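Local coordinates for uncharacterized protein (Trypanosoma brucei, PDB 2Q0X) that is of unknown function but adopts the alpha/beta-hydrolase fold and is named as a paraflagellar rod component, at residues Phe31-Asp36 and Phe70-Val75; Asp93-Ile98 and Glu127-Lys132. All coordinates share one frame; numbering follows the deposited sequence.

Interaction 1 of 2, residues Phe31-Asp36 and Phe70-Val75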
ATOM      1  N   PHE A  31       9.378   6.681   0.911  1.00 21.44           N
ATOM      2  CA  PHE A  31       9.710   7.673  -0.104  1.00 22.12           C
ATOM      3  C   PHE A  31      10.262   8.926   0.577  1.00 22.72           C
ATOM      4  O   PHE A  31       9.551   9.576   1.330  1.00 22.47           O
ATOM      5  CB  PHE A  31       8.463   8.043  -0.914  1.00 21.93           C
ATOM      6  CG  PHE A  31       8.743   8.949  -2.068  1.00 21.56           C
ATOM      7  CD1 PHE A  31       8.264  10.238  -2.082  1.00 21.84           C
ATOM      8  CD2 PHE A  31       9.475   8.489  -3.168  1.00 21.75           C
ATOM      9  CE1 PHE A  31       8.527  11.071  -3.167  1.00 22.22           C
ATOM     10  CE2 PHE A  31       9.744   9.309  -4.228  1.00 22.28           C
ATOM     11  CZ  PHE A  31       9.265  10.601  -4.233  1.00 22.00           C
ATOM     12  N   MET A  32      11.521   9.256   0.282  1.00 23.80           N
ATOM     13  CA  MET A  32      12.194  10.430   0.842  1.00 25.00           C
ATOM     14  C   MET A  32      12.353  11.549  -0.209  1.00 24.96           C
ATOM     15  O   MET A  32      12.728  11.287  -1.344  1.00 24.46           O
ATOM     16  CB  MET A  32      13.582  10.045   1.323  1.00 25.04           C
ATOM     17  CG  MET A  32      13.649   8.708   2.064  1.00 26.20           C
ATOM     18  SD  MET A  32      15.303   8.349   2.663  1.00 27.62           S
ATOM     19  CE  MET A  32      16.211   8.091   1.164  1.00 26.79           C
ATOM     20  N   MET A  33      12.109  12.793   0.206  1.00 25.35           N
ATOM     21  CA  MET A  33      12.304  13.967  -0.655  1.00 25.84           C
ATOM     22  C   MET A  33      13.222  14.956   0.038  1.00 26.18           C
ATOM     23  O   MET A  33      13.073  15.201   1.241  1.00 26.17           O
ATOM     24  CB  MET A  33      10.975  14.659  -0.960  1.00 25.64           C
ATOM     25  CG  MET A  33      10.006  13.778  -1.672  1.00 25.65           C
ATOM     26  SD  MET A  33       8.364  14.463  -1.702  1.00 25.70           S
ATOM     27  CE  MET A  33       8.595  15.754  -2.879  1.00 24.89           C
ATOM     28  N   ASN A  34      14.176  15.497  -0.715  1.00 26.70           N
ATOM     29  CA  ASN A  34      14.999  16.620  -0.256  1.00 27.47           C
ATOM     30  C   ASN A  34      15.841  16.289   0.963  1.00 28.25           C
ATOM     31  O   ASN A  34      15.830  16.997   1.963  1.00 27.46           O
ATOM     32  CB  ASN A  34      14.109  17.847   0.007  1.00 27.61           C
ATOM     33  CG  ASN A  34      13.253  18.197  -1.214  1.00 27.25           C
ATOM     34  OD1 ASN A  34      13.770  18.254  -2.331  1.00 25.88           O
ATOM     35  ND2 ASN A  34      11.945  18.386  -1.010  1.00 26.54           N
ATOM     36  N   MET A  35      16.593  15.199   0.833  1.00 29.47           N
ATOM     37  CA  MET A  35      17.425  14.687   1.906  1.00 30.40           C
ATOM     38  C   MET A  35      18.758  15.418   2.012  1.00 30.78           C
ATOM     39  O   MET A  35      19.615  15.006   2.772  1.00 31.15           O
ATOM     40  CB  MET A  35      17.671  13.185   1.698  1.00 30.77           C
ATOM     41  CG  MET A  35      16.400  12.349   1.713  1.00 31.58           C
ATOM     42  SD  MET A  35      15.569  12.392   3.316  1.00 32.78           S
ATOM     43  CE  MET A  35      16.613  11.259   4.272  1.00 32.11           C
ATOM     44  N   ASP A  36      18.939  16.487   1.239  1.00 31.23           N
ATOM     45  CA  ASP A  36      20.032  17.443   1.474  1.00 31.44           C
ATOM     46  C   ASP A  36      19.949  18.067   2.874  1.00 30.94           C
ATOM     47  O   ASP A  36      20.974  18.407   3.464  1.00 30.99           O
ATOM     48  CB  ASP A  36      20.078  18.539   0.384  1.00 31.88           C
ATOM     49  CG  ASP A  36      18.679  18.924  -0.150  1.00 33.44           C
ATOM     50  OD1 ASP A  36      18.212  20.051   0.157  1.00 35.76           O
ATOM     51  OD2 ASP A  36      18.056  18.101  -0.870  1.00 33.18           O
ATOM     52  N   PHE A  70      11.326  15.605   3.649  1.00 23.35           N
ATOM     53  CA  PHE A  70       9.961  15.119   3.798  1.00 23.46           C
ATOM     54  C   PHE A  70       9.970  13.629   3.461  1.00 23.61           C
ATOM     55  O   PHE A  70      10.343  13.246   2.360  1.00 23.00           O
ATOM     56  CB  PHE A  70       8.976  15.891   2.895  1.00 23.42           C
ATOM     57  CG  PHE A  70       7.520  15.639   3.235  1.00 23.87           C
ATOM     58  CD1 PHE A  70       6.692  14.926   2.367  1.00 23.70           C
ATOM     59  CD2 PHE A  70       6.988  16.083   4.437  1.00 23.44           C
ATOM     60  CE1 PHE A  70       5.364  14.674   2.673  1.00 23.15           C
ATOM     61  CE2 PHE A  70       5.663  15.822   4.756  1.00 23.73           C
ATOM     62  CZ  PHE A  70       4.848  15.100   3.862  1.00 23.37           C
ATOM     63  N   VAL A  71       9.618  12.802   4.451  1.00 23.84           N
ATOM     64  CA  VAL A  71       9.642  11.357   4.312  1.00 24.03           C
ATOM     65  C   VAL A  71       8.252  10.809   4.588  1.00 24.16           C
ATOM     66  O   VAL A  71       7.591  11.261   5.518  1.00 24.11           O
ATOM     67  CB  VAL A  71      10.627  10.692   5.295  1.00 24.24           C
ATOM     68  CG1 VAL A  71      10.607   9.161   5.135  1.00 23.69           C
ATOM     69  CG2 VAL A  71      12.063  11.242   5.103  1.00 23.84           C
ATOM     70  N   GLN A  72       7.850   9.825   3.767  1.00 23.98           N
ATOM     71  CA  GLN A  72       6.541   9.176   3.822  1.00 23.73           C
ATOM     72  C   GLN A  72       6.694   7.677   3.859  1.00 23.85           C
ATOM     73  O   GLN A  72       7.476   7.119   3.107  1.00 23.60           O
ATOM     74  CB  GLN A  72       5.748   9.534   2.579  1.00 23.31           C
ATOM     75  CG  GLN A  72       5.399  10.980   2.492  1.00 23.06           C
ATOM     76  CD  GLN A  72       4.742  11.325   1.169  1.00 22.58           C
ATOM     77  OE1 GLN A  72       3.548  11.079   0.971  1.00 20.62           O
ATOM     78  NE2 GLN A  72       5.530  11.873   0.244  1.00 22.46           N
ATOM     79  N   VAL A  73       5.937   7.033   4.734  1.00 24.60           N
ATOM     80  CA  VAL A  73       5.936   5.576   4.853  1.00 25.33           C
ATOM     81  C   VAL A  73       4.484   5.162   4.810  1.00 26.47           C
ATOM     82  O   VAL A  73       3.615   5.858   5.344  1.00 26.39           O
ATOM     83  CB  VAL A  73       6.631   5.076   6.179  1.00 25.33           C
ATOM     84  CG1 VAL A  73       5.905   5.551   7.432  1.00 24.54           C
ATOM     85  CG2 VAL A  73       6.791   3.534   6.215  1.00 24.50           C
ATOM     86  N   GLU A  74       4.209   4.027   4.181  1.00 27.98           N
ATOM     87  CA  GLU A  74       2.878   3.442   4.279  1.00 29.11           C
ATOM     88  C   GLU A  74       2.809   2.496   5.460  1.00 29.19           C
ATOM     89  O   GLU A  74       3.598   1.566   5.557  1.00 30.26           O
ATOM     90  CB  GLU A  74       2.482   2.759   2.969  1.00 29.44           C
ATOM     91  CG  GLU A  74       2.068   3.775   1.915  1.00 30.00           C
ATOM     92  CD  GLU A  74       1.854   3.167   0.526  1.00 30.16           C
ATOM     93  OE1 GLU A  74       1.230   3.880  -0.324  1.00 28.36           O
ATOM     94  OE2 GLU A  74       2.318   1.996   0.304  1.00 31.12           O
ATOM     95  N   VAL A  75       1.864   2.759   6.354  1.00 29.39           N
ATOM     96  CA  VAL A  75       1.559   1.882   7.497  1.00 29.54           C
ATOM     97  C   VAL A  75       1.368   0.443   7.017  1.00 28.71           C
ATOM     98  O   VAL A  75       0.517   0.201   6.180  1.00 27.91           O
ATOM     99  CB  VAL A  75       0.241   2.312   8.215  1.00 29.63           C
ATOM    100  CG1 VAL A  75       0.024   1.488   9.466  1.00 31.86           C
ATOM    101  CG2 VAL A  75       0.290   3.715   8.600  1.00 31.79           C
TER
HETATM  102  O   HOH W   1       8.445  11.985   0.921  1.00 26.95           O

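Interaction 2 of 2, residues Asp93-Ile98 and Glu127-Lys132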
ATOM      1  N   ASP A  93       7.402  -0.923  13.888  1.00 25.47           N
ATOM      2  CA  ASP A  93       7.901  -0.798  12.512  1.00 25.18           C
ATOM      3  C   ASP A  93       8.293   0.633  12.160  1.00 24.58           C
ATOM      4  O   ASP A  93       9.333   0.857  11.554  1.00 24.77           O
ATOM      5  CB  ASP A  93       6.844  -1.276  11.503  1.00 25.74           C
ATOM      6  CG  ASP A  93       6.527  -2.737  11.643  1.00 25.52           C
ATOM      7  OD1 ASP A  93       7.356  -3.476  12.183  1.00 26.21           O
ATOM      8  OD2 ASP A  93       5.433  -3.136  11.231  1.00 27.19           O
ATOM      9  N   VAL A  94       7.468   1.597  12.544  1.00 24.12           N
ATOM     10  CA  VAL A  94       7.810   3.016  12.371  1.00 23.68           C
ATOM     11  C   VAL A  94       9.068   3.429  13.154  1.00 23.76           C
ATOM     12  O   VAL A  94       9.899   4.192  12.633  1.00 23.59           O
ATOM     13  CB  VAL A  94       6.608   3.940  12.672  1.00 23.80           C
ATOM     14  CG1 VAL A  94       7.006   5.416  12.502  1.00 23.95           C
ATOM     15  CG2 VAL A  94       5.406   3.595  11.699  1.00 22.21           C
ATOM     16  N   ASP A  95       9.226   2.898  14.374  1.00 23.65           N
ATOM     17  CA  ASP A  95      10.413   3.185  15.188  1.00 23.74           C
ATOM     18  C   ASP A  95      11.702   2.655  14.569  1.00 23.67           C
ATOM     19  O   ASP A  95      12.740   3.306  14.622  1.00 23.01           O
ATOM     20  CB  ASP A  95      10.255   2.635  16.600  1.00 23.84           C
ATOM     21  CG  ASP A  95      11.055   3.430  17.619  1.00 24.22           C
ATOM     22  OD1 ASP A  95      11.103   4.683  17.493  1.00 24.78           O
ATOM     23  OD2 ASP A  95      11.647   2.794  18.520  1.00 23.67           O
ATOM     24  N   ASP A  96      11.612   1.469  13.975  1.00 24.22           N
ATOM     25  CA  ASP A  96      12.691   0.897  13.170  1.00 24.48           C
ATOM     26  C   ASP A  96      13.072   1.809  11.989  1.00 23.98           C
ATOM     27  O   ASP A  96      14.244   1.945  11.651  1.00 24.14           O
ATOM     28  CB  ASP A  96      12.297  -0.498  12.638  1.00 24.96           C
ATOM     29  CG  ASP A  96      12.032  -1.525  13.764  1.00 26.59           C
ATOM     30  OD1 ASP A  96      12.500  -1.297  14.911  1.00 27.95           O
ATOM     31  OD2 ASP A  96      11.361  -2.567  13.497  1.00 28.54           O
ATOM     32  N   LEU A  97      12.091   2.427  11.346  1.00 23.52           N
ATOM     33  CA  LEU A  97      12.390   3.376  10.267  1.00 22.48           C
ATOM     34  C   LEU A  97      13.090   4.624  10.825  1.00 21.67           C
ATOM     35  O   LEU A  97      14.080   5.088  10.260  1.00 21.08           O
ATOM     36  CB  LEU A  97      11.116   3.758   9.499  1.00 22.50           C
ATOM     37  CG  LEU A  97      11.294   4.836   8.429  1.00 22.47           C
ATOM     38  CD1 LEU A  97      12.456   4.458   7.461  1.00 21.00           C
ATOM     39  CD2 LEU A  97       9.963   5.173   7.698  1.00 22.68           C
ATOM     40  N   ILE A  98      12.587   5.151  11.937  1.00 20.89           N
ATOM     41  CA  ILE A  98      13.240   6.278  12.598  1.00 20.42           C
ATOM     42  C   ILE A  98      14.724   5.979  12.862  1.00 20.49           C
ATOM     43  O   ILE A  98      15.590   6.786  12.533  1.00 20.58           O
ATOM     44  CB  ILE A  98      12.518   6.698  13.889  1.00 20.38           C
ATOM     45  CG1 ILE A  98      11.121   7.241  13.556  1.00 20.43           C
ATOM     46  CG2 ILE A  98      13.330   7.764  14.661  1.00 19.24           C
ATOM     47  CD1 ILE A  98      10.235   7.510  14.813  1.00 19.85           C
ATOM     48  N   GLU A 127       5.681   7.025  23.757  1.00 34.92           N
ATOM     49  CA  GLU A 127       5.862   6.410  25.051  1.00 35.32           C
ATOM     50  C   GLU A 127       6.910   5.293  25.049  1.00 34.25           C
ATOM     51  O   GLU A 127       7.533   5.061  26.074  1.00 34.17           O
ATOM     52  CB  GLU A 127       4.528   5.943  25.653  1.00 35.65           C
ATOM     53  CG  GLU A 127       3.845   4.740  25.001  1.00 37.43           C
ATOM     54  CD  GLU A 127       2.670   4.192  25.849  1.00 37.83           C
ATOM     55  OE1 GLU A 127       2.451   2.936  25.866  1.00 40.35           O
ATOM     56  OE2 GLU A 127       1.970   5.021  26.498  1.00 41.42           O
ATOM     57  N   ASN A 128       7.137   4.637  23.908  1.00 33.21           N
ATOM     58  CA  ASN A 128       8.024   3.466  23.844  1.00 32.27           C
ATOM     59  C   ASN A 128       9.229   3.555  22.882  1.00 31.12           C
ATOM     60  O   ASN A 128       9.984   2.587  22.767  1.00 30.91           O
ATOM     61  CB  ASN A 128       7.201   2.221  23.466  1.00 32.53           C
ATOM     62  CG  ASN A 128       6.233   1.793  24.567  1.00 33.38           C
ATOM     63  OD1 ASN A 128       6.617   1.632  25.729  1.00 33.74           O
ATOM     64  ND2 ASN A 128       4.966   1.613  24.199  1.00 34.19           N
ATOM     65  N   SER A 129       9.413   4.674  22.181  1.00 29.59           N
ATOM     66  CA  SER A 129      10.487   4.752  21.188  1.00 28.35           C
ATOM     67  C   SER A 129      11.888   4.506  21.782  1.00 27.72           C
ATOM     68  O   SER A 129      12.186   4.939  22.894  1.00 27.88           O
ATOM     69  CB  SER A 129      10.492   6.106  20.490  1.00 28.07           C
ATOM     70  OG  SER A 129      11.494   6.165  19.487  1.00 26.55           O
ATOM     71  N   ALA A 130      12.738   3.820  21.024  1.00 26.78           N
ATOM     72  CA  ALA A 130      14.163   3.741  21.340  1.00 26.40           C
ATOM     73  C   ALA A 130      14.891   5.015  20.928  1.00 26.00           C
ATOM     74  O   ALA A 130      16.099   5.092  21.096  1.00 25.18           O
ATOM     75  CB  ALA A 130      14.803   2.531  20.642  1.00 26.47           C
ATOM     76  N   HIS A 131      14.151   5.997  20.380  1.00 25.68           N
ATOM     77  CA  HIS A 131      14.724   7.164  19.719  1.00 25.53           C
ATOM     78  C   HIS A 131      14.079   8.474  20.151  1.00 25.56           C
ATOM     79  O   HIS A 131      14.151   9.468  19.430  1.00 25.26           O
ATOM     80  CB  HIS A 131      14.601   7.009  18.194  1.00 25.56           C
ATOM     81  CG  HIS A 131      15.139   5.705  17.675  1.00 25.83           C
ATOM     82  ND1 HIS A 131      14.330   4.714  17.166  1.00 26.32           N
ATOM     83  CD2 HIS A 131      16.397   5.226  17.613  1.00 25.46           C
ATOM     84  CE1 HIS A 131      15.074   3.687  16.799  1.00 26.26           C
ATOM     85  NE2 HIS A 131      16.332   3.970  17.068  1.00 26.27           N
ATOM     86  N   LYS A 132      13.465   8.478  21.329  1.00 25.88           N
ATOM     87  CA  LYS A 132      12.716   9.627  21.832  1.00 26.52           C
ATOM     88  C   LYS A 132      13.494  10.956  21.840  1.00 26.51           C
ATOM     89  O   LYS A 132      12.874  12.017  21.710  1.00 26.48           O
ATOM     90  CB  LYS A 132      12.250   9.375  23.278  1.00 26.66           C
ATOM     91  CG  LYS A 132      11.194   8.293  23.459  1.00 27.27           C
ATOM     92  CD  LYS A 132      10.704   8.280  24.900  1.00 27.67           C
ATOM     93  CE  LYS A 132      10.226   6.882  25.332  1.00 29.14           C
ATOM     94  NZ  LYS A 132       9.689   6.913  26.729  1.00 29.57           N
TER

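Interaction 1 of 2, residues Phe31-Asp36 and Phe70-Val75
Met-32 lies across from Val-71 where strands 31-33 and 70-73 run antiparallel, their axes 4.8 Å apart at closest approach and 171° between their directions, as a non-hydrogen-bonded pair between the hydrogen-bonded pairs Phe-31/Gln-72 and Met-33/Phe-70. Each outer pair makes two backbone bonds, the shortest from Met-33 N to Phe-70 O (2.8 Å). On one face Phe-31 and Gln-72 lie side by side; with CG anti to the backbone N (chi1 -174°), the Phe-31 ring presents CD1 at its edge to Gln-72 NE2, 3.9 Å away, the amide plane turned 76° from the ring. Met-33 SD lies at the edge of the Phe-70 ring, 4.4 Å from CD1. On the other face Val-71 CG2 touches Met-32 CB. Met-35 crosses Val-71 nearly at a right angle, Met-35 SD 4.1 Å from Val-71 CG2. This ties the antiparallel N-terminal strands to the parallel part of the same alpha/beta-hydrolase sheet, with helix 57-64 covering the Met-33/Phe-70 face. One water donates to Phe-31 O and Phe-70 O, 2.7 Å from each, and accepts from Gln-72 NE2. Gln-72 OE1 accepts from Leu-52 N, which together with the water is consistent with this orientation of the buried amide.

Interaction 2 of 2, residues Asp93-Ile98 and Glu127-Lys132
Asp-95 reaches out from helix 87-104 and sets its carboxylate against the turn Ser-129 to His-131, overlapping the edge of the His-131 ring. That turn follows helix 119-128 of the alpha/beta-hydrolase fold, and Ser-129 is the first residue to leave helical geometry. The Ser-129 side chain forms an ST turn, its OG accepting from His-131 N at 2.8 Å. Chi1 of -152° swings the Asp-95 carboxylate away from its own backbone N, and three donors then grip its two oxygens. Ala-130 N gives OD2 a nearly straight bond of 2.9 Å on the syn lone pair. The Ser-129 hydroxyl donates to OD1 from the syn side, 23° out of the carboxylate plane, with OG and OD1 only 2.5 Å apart. A weak bond from His-131 ND1 completes the set at OD1, which lies in the plane of the ring at its edge; carboxylate and ring are turned 54° against each other.

Ser-129 OG thus accepts from the backbone and donates to the acid, so the turn and the carboxylate orient one another. The buried negative charge would probably be stabilised by these donors. Ala-130 CB sits over the centre of one His-131 face, 4.0 Å above it. Leu-125 of helix 119-128 packs on both Asp-95 and Ile-98, adding an apolar flank beside the carboxylate. One turn along helix 87-104 from the acid, Ile-98 and His-131 run alongside each other, pointing opposite ways, with the Ile-98 CG2 methyl 3.8 Å from His-131 CB.

From the N terminus, strand 13-21 leads into strand 26-33, the first partner of interaction 1; the chain then forms strand 40-44 and helix 57-64 before strand 69-73 returns to close a loop of 33 intervening residues. Interaction 2 opens only afterwards, on helix 87-104, and closes past strand 110-115 and helix 119-128, so the two contacts stand in series, neither nested nor crossed. Interaction 1 works within the sheet, whereas interaction 2 ties helix 87-104 to the turn that follows helix 119-128. Their centres lie about 16 Å apart, yet they touch where Val-73 CB packs 3.7 Å from Leu-97 CD2, bringing strand 69-73 against the next helix in the chain.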